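Local coordinates for protein lactate dehydrogenase, adjacent gene encodes predicted malate dehydrogenase (Cryptosporidium parvum, PDB 4ND2) that probably catalyses the NAD-dependent interconversion of (S)-lactate and pyruvate, at residues Ile2-Ile7 with Gly56-Val61. Numbering follows the deposited sequence.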
loop_
_atom_site.group_PDB
_atom_site.type_symbol
_atom_site.label_atom_id
_atom_site.label_comp_id
_atom_site.label_asym_id
_atom_site.label_seq_id
_atom_site.Cartn_x
_atom_site.Cartn_y
_atom_site.Cartn_z
ATOM N N ILE A 2 -4.015 -18.702 -14.820
ATOM C CA ILE A 2 -3.638 -18.221 -13.492
ATOM C C ILE A 2 -4.756 -18.524 -12.490
ATOM O O ILE A 2 -5.938 -18.333 -12.781
ATOM C CB ILE A 2 -3.282 -16.709 -13.482
ATOM C CG1 ILE A 2 -4.491 -15.822 -13.836
ATOM C CG2 ILE A 2 -2.120 -16.425 -14.424
ATOM C CD1 ILE A 2 -5.158 -15.181 -12.637
ATOM N N GLU A 3 -4.369 -19.023 -11.321
ATOM C CA GLU A 3 -5.308 -19.306 -10.243
ATOM C C GLU A 3 -4.985 -18.430 -9.047
ATOM O O GLU A 3 -3.826 -18.070 -8.828
ATOM C CB GLU A 3 -5.232 -20.777 -9.845
ATOM C CG GLU A 3 -5.809 -21.718 -10.886
ATOM C CD GLU A 3 -5.865 -23.151 -10.400
ATOM O OE1 GLU A 3 -4.789 -23.722 -10.122
ATOM O OE2 GLU A 3 -6.980 -23.706 -10.300
ATOM N N ARG A 4 -6.015 -18.083 -8.279
ATOM C CA ARG A 4 -5.836 -17.290 -7.072
ATOM C C ARG A 4 -4.886 -18.000 -6.114
ATOM O O ARG A 4 -4.938 -19.222 -5.971
ATOM C CB ARG A 4 -7.174 -17.053 -6.372
ATOM C CG ARG A 4 -8.125 -16.121 -7.109
ATOM C CD ARG A 4 -9.247 -15.685 -6.182
ATOM N NE ARG A 4 -10.150 -14.700 -6.776
ATOM C CZ ARG A 4 -10.849 -13.798 -6.083
ATOM N NH1 ARG A 4 -10.752 -13.722 -4.757
ATOM N NH2 ARG A 4 -11.647 -12.948 -6.723
ATOM N N ARG A 5 -4.011 -17.231 -5.475
ATOM C CA ARG A 5 -3.164 -17.764 -4.417
ATOM C C ARG A 5 -4.039 -18.109 -3.214
ATOM O O ARG A 5 -5.042 -17.442 -2.958
ATOM C CB ARG A 5 -2.068 -16.765 -4.047
ATOM C CG ARG A 5 -1.000 -16.658 -5.124
ATOM C CD ARG A 5 -0.256 -15.335 -5.086
ATOM N NE ARG A 5 0.848 -15.315 -6.052
ATOM C CZ ARG A 5 1.593 -14.248 -6.336
ATOM N NH1 ARG A 5 2.573 -14.344 -7.230
ATOM N NH2 ARG A 5 1.367 -13.084 -5.741
ATOM N N LYS A 6 -3.660 -19.163 -2.497
ATOM C CA LYS A 6 -4.494 -19.721 -1.434
ATOM C C LYS A 6 -3.664 -20.061 -0.198
ATOM O O LYS A 6 -2.700 -20.827 -0.280
ATOM C CB LYS A 6 -5.208 -20.976 -1.950
ATOM C CG LYS A 6 -6.173 -21.611 -0.964
ATOM C CD LYS A 6 -6.919 -22.776 -1.597
ATOM C CE LYS A 6 -7.800 -23.481 -0.578
ATOM N NZ LYS A 6 -8.671 -24.510 -1.204
ATOM N N ILE A 7 -4.048 -19.481 0.937
ATOM C CA ILE A 7 -3.411 -19.761 2.219
ATOM C C ILE A 7 -4.410 -20.437 3.151
ATOM O O ILE A 7 -5.512 -19.931 3.361
ATOM C CB ILE A 7 -2.889 -18.475 2.897
ATOM C CG1 ILE A 7 -1.838 -17.795 2.007
ATOM C CG2 ILE A 7 -2.312 -18.797 4.272
ATOM C CD1 ILE A 7 -1.338 -16.468 2.537
ATOM N N GLY A 56 -10.676 -2.463 0.002
ATOM C CA GLY A 56 -10.563 -2.552 -1.448
ATOM C C GLY A 56 -9.934 -3.852 -1.924
ATOM O O GLY A 56 -9.301 -3.883 -2.979
ATOM N N SER A 57 -10.105 -4.922 -1.149
ATOM C CA SER A 57 -9.552 -6.237 -1.483
ATOM C C SER A 57 -10.644 -7.156 -2.014
ATOM O O SER A 57 -11.784 -7.079 -1.568
ATOM C CB SER A 57 -8.927 -6.872 -0.241
ATOM O OG SER A 57 -8.526 -8.210 -0.484
ATOM N N THR A 58 -10.289 -8.028 -2.955
ATOM C CA THR A 58 -11.214 -9.045 -3.463
ATOM C C THR A 58 -10.868 -10.447 -2.946
ATOM O O THR A 58 -11.387 -11.444 -3.458
ATOM C CB THR A 58 -11.256 -9.062 -5.007
ATOM O OG1 THR A 58 -9.943 -9.291 -5.525
ATOM C CG2 THR A 58 -11.782 -7.747 -5.544
ATOM N N SER A 59 -10.003 -10.524 -1.931
ATOM C CA SER A 59 -9.681 -11.798 -1.286
ATOM C C SER A 59 -10.945 -12.455 -0.740
ATOM O O SER A 59 -11.786 -11.781 -0.146
ATOM C CB SER A 59 -8.697 -11.600 -0.127
ATOM O OG SER A 59 -7.394 -11.306 -0.588
ATOM N N LYS A 60 -11.072 -13.761 -0.957
ATOM C CA LYS A 60 -12.131 -14.555 -0.339
ATOM C C LYS A 60 -11.612 -15.168 0.955
ATOM O O LYS A 60 -10.509 -15.719 0.986
ATOM C CB LYS A 60 -12.597 -15.666 -1.277
ATOM C CG LYS A 60 -13.061 -15.163 -2.628
ATOM C CD LYS A 60 -13.994 -16.143 -3.319
ATOM C CE LYS A 60 -14.335 -15.665 -4.722
ATOM N NZ LYS A 60 -15.073 -14.371 -4.705
ATOM N N VAL A 61 -12.410 -15.064 2.013
ATOM C CA VAL A 61 -12.066 -15.617 3.319
ATOM C C VAL A 61 -13.235 -16.474 3.795
ATOM O O VAL A 61 -14.329 -15.954 4.020
ATOM C CB VAL A 61 -11.782 -14.503 4.349
ATOM C CG1 VAL A 61 -11.350 -15.098 5.685
ATOM C CG2 VAL A 61 -10.720 -13.544 3.820
#
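With CG beside its backbone N (chi1 -70°) and anti to the carbonyl carbon, and the chain straight from there to NE, Arg-4 spans the gap to Thr-58 and Lys-60, whose backbones stay well apart from its own. NH1 delivers the one hydrogen bond between 2-7 and 56-61, reaching Thr-58 O at 2.7 Å with an N-H...O angle of 150°. The oxygen comes to the edge of the guanidinium, somewhat out of its plane, and NH1 in turn is tilted 33° from the carbonyl plane. Lys-60 crosses the arginine at about a right angle: its CG lies 3.5 Å from Arg-4 NH1, and CE rests over the rim of one guanidinium face. A bend at the last torsion of Lys-60 leaves NZ 4.2 Å from Arg-4 NH2, a like-charge approach probably eased by the two aspartates paired with the arginine. NH1 is salt-bridged to Asp-30, which accepts from Lys-60 N as well, and NE pairs with Asp-250 of the second subunit, so the guanidinium ties the subunit interface to this loop. The loop is braced from within by an ST turn, Ser-59 N donating to Ser-57 OG at 3.1 Å, just after the Schellman motif at Gly-56 closes helix 40-55. In this Rossmann domain, the contact thus joins the lead-in to central strand 6-10 with the link from helix 40-55 to edge strand 61-64, strand 30-34 lying between the two strands.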